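Side-chain contacts in protein ElaA (Pseudomonas aeruginosa, PDB 1XEB), which probably acts as an N-acetyltransferase of the GNAT superfamily, transferring an acyl group from acyl-CoA to an amine whose identity is not established: residues A[3-8]-A[90-95]; A[51-56]-A[61-66]; A[76-81]-A[99-104]. All coordinates share one frame; numbering follows the deposited sequence.

Interaction 1 (A[3-8]-A[90-95]); sequences LDWTCK and QGLGHQ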
loop_
_atom_site.group_PDB
_atom_site.type_symbol
_atom_site.label_atom_id
_atom_site.label_comp_id
_atom_site.label_asym_id
_atom_site.label_seq_id
_atom_site.Cartn_x
_atom_site.Cartn_y
_atom_site.Cartn_z
ATOM N N LEU A 3 12.291 -13.342 3.644
ATOM C CA LEU A 3 12.489 -11.899 3.791
ATOM C C LEU A 3 12.335 -11.426 5.234
ATOM O O LEU A 3 11.802 -12.137 6.083
ATOM C CB LEU A 3 11.457 -11.148 2.950
ATOM C CG LEU A 3 11.284 -11.492 1.471
ATOM C CD1 LEU A 3 9.961 -10.931 0.963
ATOM C CD2 LEU A 3 12.451 -10.937 0.684
ATOM N N ASP A 4 12.794 -10.207 5.497
ATOM C CA ASP A 4 12.662 -9.610 6.815
ATOM C C ASP A 4 11.592 -8.534 6.735
ATOM O O ASP A 4 11.802 -7.468 6.143
ATOM C CB ASP A 4 13.978 -8.993 7.284
ATOM C CG ASP A 4 14.940 -10.028 7.838
ATOM O OD1 ASP A 4 14.556 -10.749 8.791
ATOM O OD2 ASP A 4 16.078 -10.117 7.325
ATOM N N TRP A 5 10.441 -8.823 7.329
ATOM C CA TRP A 5 9.334 -7.889 7.324
ATOM C C TRP A 5 9.357 -6.902 8.477
ATOM O O TRP A 5 9.756 -7.225 9.598
ATOM C CB TRP A 5 8.009 -8.641 7.333
ATOM C CG TRP A 5 7.755 -9.350 6.066
ATOM C CD1 TRP A 5 8.149 -10.616 5.735
ATOM C CD2 TRP A 5 7.037 -8.843 4.942
ATOM N NE1 TRP A 5 7.711 -10.932 4.470
ATOM C CE2 TRP A 5 7.024 -9.858 3.962
ATOM C CE3 TRP A 5 6.402 -7.631 4.666
ATOM C CZ2 TRP A 5 6.394 -9.695 2.728
ATOM C CZ3 TRP A 5 5.775 -7.467 3.437
ATOM C CH2 TRP A 5 5.774 -8.494 2.485
ATOM N N THR A 6 8.912 -5.687 8.189
ATOM C CA THR A 6 8.865 -4.647 9.202
ATOM C C THR A 6 7.701 -3.683 8.963
ATOM O O THR A 6 7.403 -3.306 7.825
ATOM C CB THR A 6 10.203 -3.866 9.250
ATOM O OG1 THR A 6 10.016 -2.667 9.997
ATOM C CG2 THR A 6 10.689 -3.517 7.855
ATOM N N CYS A 7 7.016 -3.315 10.039
ATOM C CA CYS A 7 5.899 -2.380 9.936
ATOM C C CYS A 7 6.139 -1.276 10.938
ATOM O O CYS A 7 5.894 -1.444 12.128
ATOM C CB CYS A 7 4.568 -3.052 10.244
ATOM S SG CYS A 7 3.201 -1.911 9.957
ATOM N N LYS A 8 6.601 -0.138 10.445
ATOM C CA LYS A 8 6.921 0.962 11.319
ATOM C C LYS A 8 6.044 2.190 11.191
ATOM O O LYS A 8 5.482 2.488 10.131
ATOM C CB LYS A 8 8.383 1.377 11.096
ATOM C CG LYS A 8 9.399 0.261 11.320
ATOM C CD LYS A 8 10.842 0.674 10.950
ATOM C CE LYS A 8 11.409 1.744 11.877
ATOM N NZ LYS A 8 12.856 2.047 11.598
ATOM N N GLN A 90 6.052 -14.259 -7.517
ATOM C CA GLN A 90 6.314 -15.202 -6.439
ATOM C C GLN A 90 5.344 -15.071 -5.264
ATOM O O GLN A 90 5.615 -15.572 -4.160
ATOM C CB GLN A 90 7.748 -15.038 -5.935
ATOM C CG GLN A 90 8.810 -15.511 -6.918
ATOM C CD GLN A 90 8.451 -16.845 -7.576
ATOM O OE1 GLN A 90 7.917 -16.877 -8.693
ATOM N NE2 GLN A 90 8.727 -17.950 -6.877
ATOM N N GLY A 91 4.222 -14.397 -5.507
ATOM C CA GLY A 91 3.224 -14.208 -4.468
ATOM C C GLY A 91 3.520 -13.173 -3.389
ATOM O O GLY A 91 3.034 -13.312 -2.263
ATOM N N LEU A 92 4.312 -12.148 -3.690
ATOM C CA LEU A 92 4.581 -11.126 -2.681
ATOM C C LEU A 92 3.286 -10.378 -2.414
ATOM O O LEU A 92 3.030 -9.931 -1.291
ATOM C CB LEU A 92 5.661 -10.148 -3.149
ATOM C CG LEU A 92 7.074 -10.439 -2.627
ATOM C CD1 LEU A 92 8.083 -9.548 -3.341
ATOM C CD2 LEU A 92 7.132 -10.205 -1.131
ATOM N N GLY A 93 2.466 -10.251 -3.454
ATOM C CA GLY A 93 1.190 -9.577 -3.312
ATOM C C GLY A 93 0.357 -10.164 -2.181
ATOM O O GLY A 93 -0.202 -9.424 -1.355
ATOM N N HIS A 94 0.261 -11.491 -2.130
ATOM C CA HIS A 94 -0.510 -12.147 -1.078
ATOM C C HIS A 94 0.128 -11.952 0.309
ATOM O O HIS A 94 -0.578 -11.837 1.325
ATOM C CB HIS A 94 -0.671 -13.645 -1.384
ATOM C CG HIS A 94 -1.617 -13.935 -2.512
ATOM N ND1 HIS A 94 -2.935 -13.527 -2.507
ATOM C CD2 HIS A 94 -1.434 -14.592 -3.681
ATOM C CE1 HIS A 94 -3.521 -13.916 -3.626
ATOM N NE2 HIS A 94 -2.631 -14.563 -4.356
ATOM N N GLN A 95 1.456 -11.909 0.364
ATOM C CA GLN A 95 2.137 -11.712 1.646
ATOM C C GLN A 95 1.919 -10.285 2.163
ATOM O O GLN A 95 1.788 -10.058 3.375
ATOM C CB GLN A 95 3.627 -12.010 1.497
ATOM C CG GLN A 95 3.907 -13.427 1.014
ATOM C CD GLN A 95 5.396 -13.708 0.831
ATOM O OE1 GLN A 95 6.171 -13.722 1.799
ATOM N NE2 GLN A 95 5.804 -13.932 -0.417
HETATM O O HOH W 1 8.117 -13.943 4.128
#
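Trp5 lays the CZ2 corner of its indole across the start of the helix that begins at Leu92, meeting the CB of Gln95 at 3.8 Å from CZ2. The two side chains run at about a right angle, and the amide plane of Gln95 is turned 57° from the ring. The same CZ2 also touches CD2 of Leu92, at 4.0 Å, bridging two residues nearly one helical turn apart. The wide indole suits this place: it offers carbon to Leu92 and Gln95 while its one N-H reaches a water. Leu92 gives the same methyl to Leu3, whose CD1 packs on Leu92 CD2 at 3.6 Å. With CG beside its backbone N (chi1 -52°), Leu3 carries its branch toward the helix. A branched leucine is apt here, since CD1 meets Leu92 while CD2 lies against Arg56 CB of strand 50-56.

Water 1 sits in the plane of the indole at its edge, accepts from Trp5 NE1 at 3.1 Å and donates to Gln95 OE1 at 3.0 Å. A long, flexible glutamine is suitable: its CB packs against the CZ2 corner while its amide stays at the water. A weak bond of Gln95 NE2 to Gly91 O, 3.4 Å long, may help to orient the amide. Gly91 is the N-cap, and its positive phi (76°) is one glycine adopts readily.

Segment 90-95 carries the Gly-Leu-Gly of the glycine-rich turn that in GNAT enzymes binds the pyrophosphate of acyl-CoA, probably here as well. Arg99, farther along helix 92-108, makes a cation-pi contact with Trp5. The edge strand 4-9 thus leans on the first turn of this helix, Leu3 touching Ala54 and Leu61, Trp5 touching Ala54, and Leu92 touching Ala62 of strand 59-67.

Interaction 2 (A[51-56]-A[61-66]); sequences HLMAWR and LAYLRL
Four backbone hydrogen bonds tie Leu52 and Ala54 to Leu61, Ala62 and Leu64 across two antiparallel strands. Leu52 and Leu64 bond both ways: Leu52 N to Leu64 O (2.9 Å) and Leu64 N to Leu52 O (3.2 Å). Ala54 N donates to Ala62 O, but Ala54 O receives Leu61 N, so two residues face one: a classic beta bulge.

His51 ND1 and Tyr63 OH share a side-chain hydrogen bond of 2.6 Å in which either may donate. The rings meet rim to rim, planes 31° apart; Tyr63 CG, anti to its backbone N (chi1 169°), carries the phenol toward His51, diagonally across the strands, rather than over Met53, its direct partner. Bonds of His51 NE2 to Asp44 O and, weakly, of Arg25 NH2 to Tyr63 OH help to hold this buried pair. Histidine and tyrosine suit burial because each meets the other's polar atom.

Among apolar contacts, Met53, a selenomethionine, sets CG at the edge of the phenol, 3.8 Å from Tyr63 CD1. On the other face Leu52 CD2 packs on Leu64 CG, and the methyls of Ala54 and Ala62 meet. Beside the turn of the hairpin Leu61 CD1 sits 3.7 Å above the Arg56 guanidinium plane, a flat surface suited to a methyl.

Strands 4-9 and 76-83 flank this hairpin; helix 92-108 covers Ala62 and Leu64, where small alanine lets it approach.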
loop_
_atom_site.group_PDB
_atom_site.type_symbol
_atom_site.label_atom_id
_atom_site.label_comp_id
_atom_site.label_asym_id
_atom_site.label_seq_id
_atom_site.Cartn_x
_atom_site.Cartn_y
_atom_site.Cartn_z
ATOM N N HIS A 51 4.285 2.120 7.632
ATOM C CA HIS A 51 4.961 1.667 6.430
ATOM C C HIS A 51 5.398 0.203 6.568
ATOM O O HIS A 51 6.252 -0.135 7.400
ATOM C CB HIS A 51 6.164 2.575 6.154
ATOM C CG HIS A 51 5.799 4.023 6.014
ATOM N ND1 HIS A 51 5.552 4.618 4.793
ATOM C CD2 HIS A 51 5.571 4.977 6.950
ATOM C CE1 HIS A 51 5.182 5.872 4.986
ATOM N NE2 HIS A 51 5.184 6.114 6.287
ATOM N N LEU A 52 4.794 -0.661 5.754
ATOM C CA LEU A 52 5.109 -2.077 5.762
ATOM C C LEU A 52 6.197 -2.316 4.730
ATOM O O LEU A 52 6.063 -1.938 3.570
ATOM C CB LEU A 52 3.871 -2.906 5.419
ATOM C CG LEU A 52 4.128 -4.412 5.397
ATOM C CD1 LEU A 52 4.367 -4.895 6.817
ATOM C CD2 LEU A 52 2.953 -5.137 4.768
HETATM N N MSE A 53 7.280 -2.943 5.156
HETATM C CA MSE A 53 8.404 -3.188 4.268
HETATM C C MSE A 53 8.938 -4.616 4.373
HETATM O O MSE A 53 8.957 -5.209 5.447
HETATM C CB MSE A 53 9.539 -2.209 4.591
HETATM C CG MSE A 53 9.174 -0.739 4.487
HETATM SE SE MSE A 53 10.501 0.453 5.315
HETATM C CE MSE A 53 11.755 0.531 3.873
ATOM N N ALA A 54 9.357 -5.157 3.235
ATOM C CA ALA A 54 9.938 -6.489 3.167
ATOM C C ALA A 54 11.316 -6.286 2.538
ATOM O O ALA A 54 11.434 -5.791 1.412
ATOM C CB ALA A 54 9.082 -7.407 2.310
ATOM N N TRP A 55 12.352 -6.648 3.294
ATOM C CA TRP A 55 13.740 -6.506 2.854
ATOM C C TRP A 55 14.480 -7.825 2.590
ATOM O O TRP A 55 14.145 -8.865 3.158
ATOM C CB TRP A 55 14.525 -5.731 3.901
ATOM C CG TRP A 55 14.151 -4.306 4.031
ATOM C CD1 TRP A 55 13.059 -3.796 4.660
ATOM C CD2 TRP A 55 14.916 -3.187 3.572
ATOM N NE1 TRP A 55 13.098 -2.421 4.632
ATOM C CE2 TRP A 55 14.229 -2.023 3.968
ATOM C CE3 TRP A 55 16.119 -3.056 2.867
ATOM C CZ2 TRP A 55 14.706 -0.742 3.682
ATOM C CZ3 TRP A 55 16.592 -1.781 2.583
ATOM C CH2 TRP A 55 15.890 -0.643 2.988
ATOM N N ARG A 56 15.494 -7.762 1.728
ATOM C CA ARG A 56 16.332 -8.915 1.409
ATOM C C ARG A 56 17.679 -8.417 0.899
ATOM O O ARG A 56 17.763 -7.798 -0.169
ATOM C CB ARG A 56 15.694 -9.804 0.341
ATOM C CG ARG A 56 16.337 -11.198 0.229
ATOM C CD ARG A 56 15.999 -11.887 -1.093
ATOM N NE ARG A 56 16.613 -11.206 -2.238
ATOM C CZ ARG A 56 16.296 -11.428 -3.513
ATOM N NH1 ARG A 56 16.911 -10.760 -4.481
ATOM N NH2 ARG A 56 15.357 -12.312 -3.825
ATOM N N LEU A 61 12.191 -5.026 -1.385
ATOM C CA LEU A 61 11.510 -5.703 -2.483
ATOM C C LEU A 61 9.996 -5.521 -2.540
ATOM O O LEU A 61 9.382 -5.674 -3.600
ATOM C CB LEU A 61 11.848 -7.193 -2.461
ATOM C CG LEU A 61 13.327 -7.593 -2.535
ATOM C CD1 LEU A 61 13.400 -9.109 -2.698
ATOM C CD2 LEU A 61 14.037 -6.897 -3.699
ATOM N N ALA A 62 9.389 -5.196 -1.404
ATOM C CA ALA A 62 7.951 -5.004 -1.368
ATOM C C ALA A 62 7.616 -3.965 -0.328
ATOM O O ALA A 62 8.285 -3.873 0.715
ATOM C CB ALA A 62 7.236 -6.315 -1.043
ATOM N N TYR A 63 6.560 -3.205 -0.614
ATOM C CA TYR A 63 6.112 -2.147 0.266
ATOM C C TYR A 63 4.631 -1.842 0.117
ATOM O O TYR A 63 4.024 -2.104 -0.918
ATOM C CB TYR A 63 6.900 -0.876 -0.055
ATOM C CG TYR A 63 6.368 0.379 0.596
ATOM C CD1 TYR A 63 6.824 0.785 1.847
ATOM C CD2 TYR A 63 5.389 1.141 -0.028
ATOM C CE1 TYR A 63 6.315 1.927 2.460
ATOM C CE2 TYR A 63 4.869 2.276 0.578
ATOM C CZ TYR A 63 5.337 2.670 1.821
ATOM O OH TYR A 63 4.845 3.818 2.412
ATOM N N LEU A 64 4.052 -1.319 1.186
ATOM C CA LEU A 64 2.680 -0.853 1.174
ATOM C C LEU A 64 2.529 0.124 2.346
ATOM O O LEU A 64 3.200 0.009 3.384
ATOM C CB LEU A 64 1.654 -2.000 1.234
ATOM C CG LEU A 64 1.212 -2.710 2.509
ATOM C CD1 LEU A 64 0.520 -1.742 3.477
ATOM C CD2 LEU A 64 0.257 -3.825 2.104
ATOM N N ARG A 65 1.664 1.106 2.147
ATOM C CA ARG A 65 1.423 2.132 3.140
ATOM C C ARG A 65 0.032 2.036 3.770
ATOM O O ARG A 65 -0.962 1.735 3.097
ATOM C CB ARG A 65 1.595 3.506 2.487
ATOM C CG ARG A 65 1.331 4.673 3.412
ATOM C CD ARG A 65 1.557 5.992 2.700
ATOM N NE ARG A 65 0.576 6.237 1.643
ATOM C CZ ARG A 65 0.553 7.340 0.900
ATOM N NH1 ARG A 65 1.462 8.294 1.101
ATOM N NH2 ARG A 65 -0.377 7.494 -0.041
ATOM N N LEU A 66 -0.012 2.303 5.071
ATOM C CA LEU A 66 -1.244 2.297 5.831
ATOM C C LEU A 66 -1.533 3.705 6.390
ATOM O O LEU A 66 -0.749 4.245 7.172
ATOM C CB LEU A 66 -1.135 1.276 6.974
ATOM C CG LEU A 66 -1.013 -0.166 6.473
ATOM C CD1 LEU A 66 -0.120 -0.992 7.378
ATOM C CD2 LEU A 66 -2.377 -0.770 6.386
#

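Interaction 3 (A[76-81]-A[99-104]); sequences VVIGRV and RALQAA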
loop_
_atom_site.group_PDB
_atom_site.type_symbol
_atom_site.label_atom_id
_atom_site.label_comp_id
_atom_site.label_asym_id
_atom_site.label_seq_id
_atom_site.Cartn_x
_atom_site.Cartn_y
_atom_site.Cartn_z
ATOM N N VAL A 76 -9.265 2.598 7.570
ATOM C CA VAL A 76 -7.812 2.540 7.469
ATOM C C VAL A 76 -7.606 2.455 5.960
ATOM O O VAL A 76 -8.270 1.671 5.297
ATOM C CB VAL A 76 -7.165 1.283 8.167
ATOM C CG1 VAL A 76 -7.843 0.991 9.501
ATOM C CG2 VAL A 76 -7.211 0.083 7.262
ATOM N N VAL A 77 -6.725 3.283 5.412
ATOM C CA VAL A 77 -6.497 3.273 3.974
ATOM C C VAL A 77 -5.191 2.595 3.600
ATOM O O VAL A 77 -4.120 2.968 4.083
ATOM C CB VAL A 77 -6.508 4.712 3.388
ATOM C CG1 VAL A 77 -6.233 4.681 1.879
ATOM C CG2 VAL A 77 -7.851 5.365 3.645
ATOM N N ILE A 78 -5.300 1.588 2.738
ATOM C CA ILE A 78 -4.149 0.827 2.248
ATOM C C ILE A 78 -3.838 1.363 0.852
ATOM O O ILE A 78 -4.730 1.485 0.034
ATOM C CB ILE A 78 -4.500 -0.674 2.170
ATOM C CG1 ILE A 78 -4.328 -1.315 3.531
ATOM C CG2 ILE A 78 -3.648 -1.375 1.142
ATOM C CD1 ILE A 78 -4.879 -2.717 3.578
ATOM N N GLY A 79 -2.579 1.684 0.582
ATOM C CA GLY A 79 -2.225 2.205 -0.722
ATOM C C GLY A 79 -0.753 2.019 -1.029
ATOM O O GLY A 79 -0.017 1.432 -0.231
ATOM N N ARG A 80 -0.327 2.535 -2.180
ATOM C CA ARG A 80 1.054 2.431 -2.635
ATOM C C ARG A 80 1.568 0.985 -2.546
ATOM O O ARG A 80 2.713 0.736 -2.151
ATOM C CB ARG A 80 1.932 3.369 -1.813
ATOM C CG ARG A 80 1.643 4.843 -2.046
ATOM C CD ARG A 80 2.010 5.224 -3.461
ATOM N NE ARG A 80 2.150 6.668 -3.672
ATOM C CZ ARG A 80 1.145 7.519 -3.819
ATOM N NH1 ARG A 80 1.393 8.811 -4.012
ATOM N NH2 ARG A 80 -0.106 7.085 -3.775
ATOM N N VAL A 81 0.700 0.040 -2.904
ATOM C CA VAL A 81 1.041 -1.379 -2.874
ATOM C C VAL A 81 1.989 -1.634 -4.038
ATOM O O VAL A 81 1.634 -1.419 -5.202
ATOM C CB VAL A 81 -0.224 -2.268 -3.001
ATOM C CG1 VAL A 81 0.180 -3.732 -3.148
ATOM C CG2 VAL A 81 -1.103 -2.097 -1.763
ATOM N N ARG A 99 -0.169 -9.375 5.616
ATOM C CA ARG A 99 0.418 -8.617 6.718
ATOM C C ARG A 99 -0.249 -7.270 6.908
ATOM O O ARG A 99 -0.322 -6.768 8.025
ATOM C CB ARG A 99 1.920 -8.433 6.507
ATOM C CG ARG A 99 2.710 -9.680 6.806
ATOM C CD ARG A 99 4.068 -9.675 6.111
ATOM N NE ARG A 99 4.728 -10.979 6.160
ATOM C CZ ARG A 99 5.352 -11.470 7.229
ATOM N NH1 ARG A 99 5.409 -10.763 8.358
ATOM N NH2 ARG A 99 5.941 -12.667 7.163
ATOM N N ALA A 100 -0.746 -6.690 5.823
ATOM C CA ALA A 100 -1.412 -5.397 5.912
ATOM C C ALA A 100 -2.683 -5.547 6.736
ATOM O O ALA A 100 -2.945 -4.763 7.643
ATOM C CB ALA A 100 -1.751 -4.878 4.525
ATOM N N LEU A 101 -3.476 -6.562 6.406
ATOM C CA LEU A 101 -4.718 -6.806 7.123
ATOM C C LEU A 101 -4.440 -7.059 8.603
ATOM O O LEU A 101 -5.183 -6.599 9.477
ATOM C CB LEU A 101 -5.458 -7.992 6.491
ATOM C CG LEU A 101 -6.669 -7.591 5.626
ATOM C CD1 LEU A 101 -6.583 -6.132 5.204
ATOM C CD2 LEU A 101 -6.754 -8.495 4.416
ATOM N N GLN A 102 -3.353 -7.775 8.876
ATOM C CA GLN A 102 -2.965 -8.086 10.244
ATOM C C GLN A 102 -2.505 -6.843 10.982
ATOM O O GLN A 102 -2.735 -6.701 12.183
ATOM C CB GLN A 102 -1.838 -9.113 10.254
ATOM C CG GLN A 102 -1.284 -9.336 11.635
ATOM C CD GLN A 102 -0.208 -10.383 11.664
ATOM O OE1 GLN A 102 0.893 -10.190 11.136
ATOM N NE2 GLN A 102 -0.520 -11.516 12.279
ATOM N N ALA A 103 -1.837 -5.951 10.262
ATOM C CA ALA A 103 -1.334 -4.711 10.851
ATOM C C ALA A 103 -2.509 -3.782 11.200
ATOM O O ALA A 103 -2.554 -3.189 12.284
ATOM C CB ALA A 103 -0.386 -4.032 9.873
ATOM N N ALA A 104 -3.454 -3.671 10.267
ATOM C CA ALA A 104 -4.642 -2.845 10.451
ATOM C C ALA A 104 -5.416 -3.325 11.685
ATOM O O ALA A 104 -5.880 -2.525 12.504
ATOM C CB ALA A 104 -5.537 -2.930 9.207
#
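Ile78 drives the tip of its side chain into a hollow on helix 92-108 bounded by Ala100 and Leu101. Its CD1 stands 3.9 Å from Ala100 CB and 4.1 Å from Leu101 CD1. The outer chain is extended (chi2 170°), which gives isoleucine the reach to span the gap, since strand and helix axes stay 10.3 Å apart. Ala100 forms the shallow floor of the hollow: a single methyl leaves the isoleucine tip its place. Leu101 makes the wall. Its CB starts away from the strand, yet CD1 curls back beside Ile78, the two side chains crossing at about a right angle.

One helical turn on, the fit is repeated with smaller pieces. Val76 CG2 rests on Ala104 CB at 4.0 Å, and the shorter valine suffices because the backbones are nearer here, the CA atoms of Val76 and Ala104 lying 6.9 Å apart. The spacings are similar: alternate strand residues, Val76 CA to Ile78 CA, are 6.6 Å apart, and Ala100 CA to Ala104 CA 6.1 Å. Run antiparallel at 155°, two bumps of the strand meet two alanines of the helix in step. Val113 of strand 113-118 also touches Val76, Ile78 and Ala104 and adds to the seam.

The two elements belong to a beta-alpha-beta crossover, in which helix 92-108 carries the chain from strand 76-83 to its parallel neighbour 113-118, the central unit of the GNAT fold.

All three contacts involve one mixed sheet, where strands 4-9, 50-56, 59-67 and 76-83 follow side by side. The centres of interactions 1 and 2 are about 6 Å apart, those of 2 and 3 about 10 Å, and those of 1 and 3 about 11 Å. Along the chain interaction 2 is nested within the loop closed by interaction 1 and finishes before interaction 3 begins, whereas the segments of 1 and 3 alternate. Helix 92-108 serves both 1 and 3, by its first turn and by its middle, and spans the hairpin of interaction 2. The N-terminal strand, the hairpin and the crossover are thereby joined through this helix, whose first turn follows the probable acyl-CoA-binding turn.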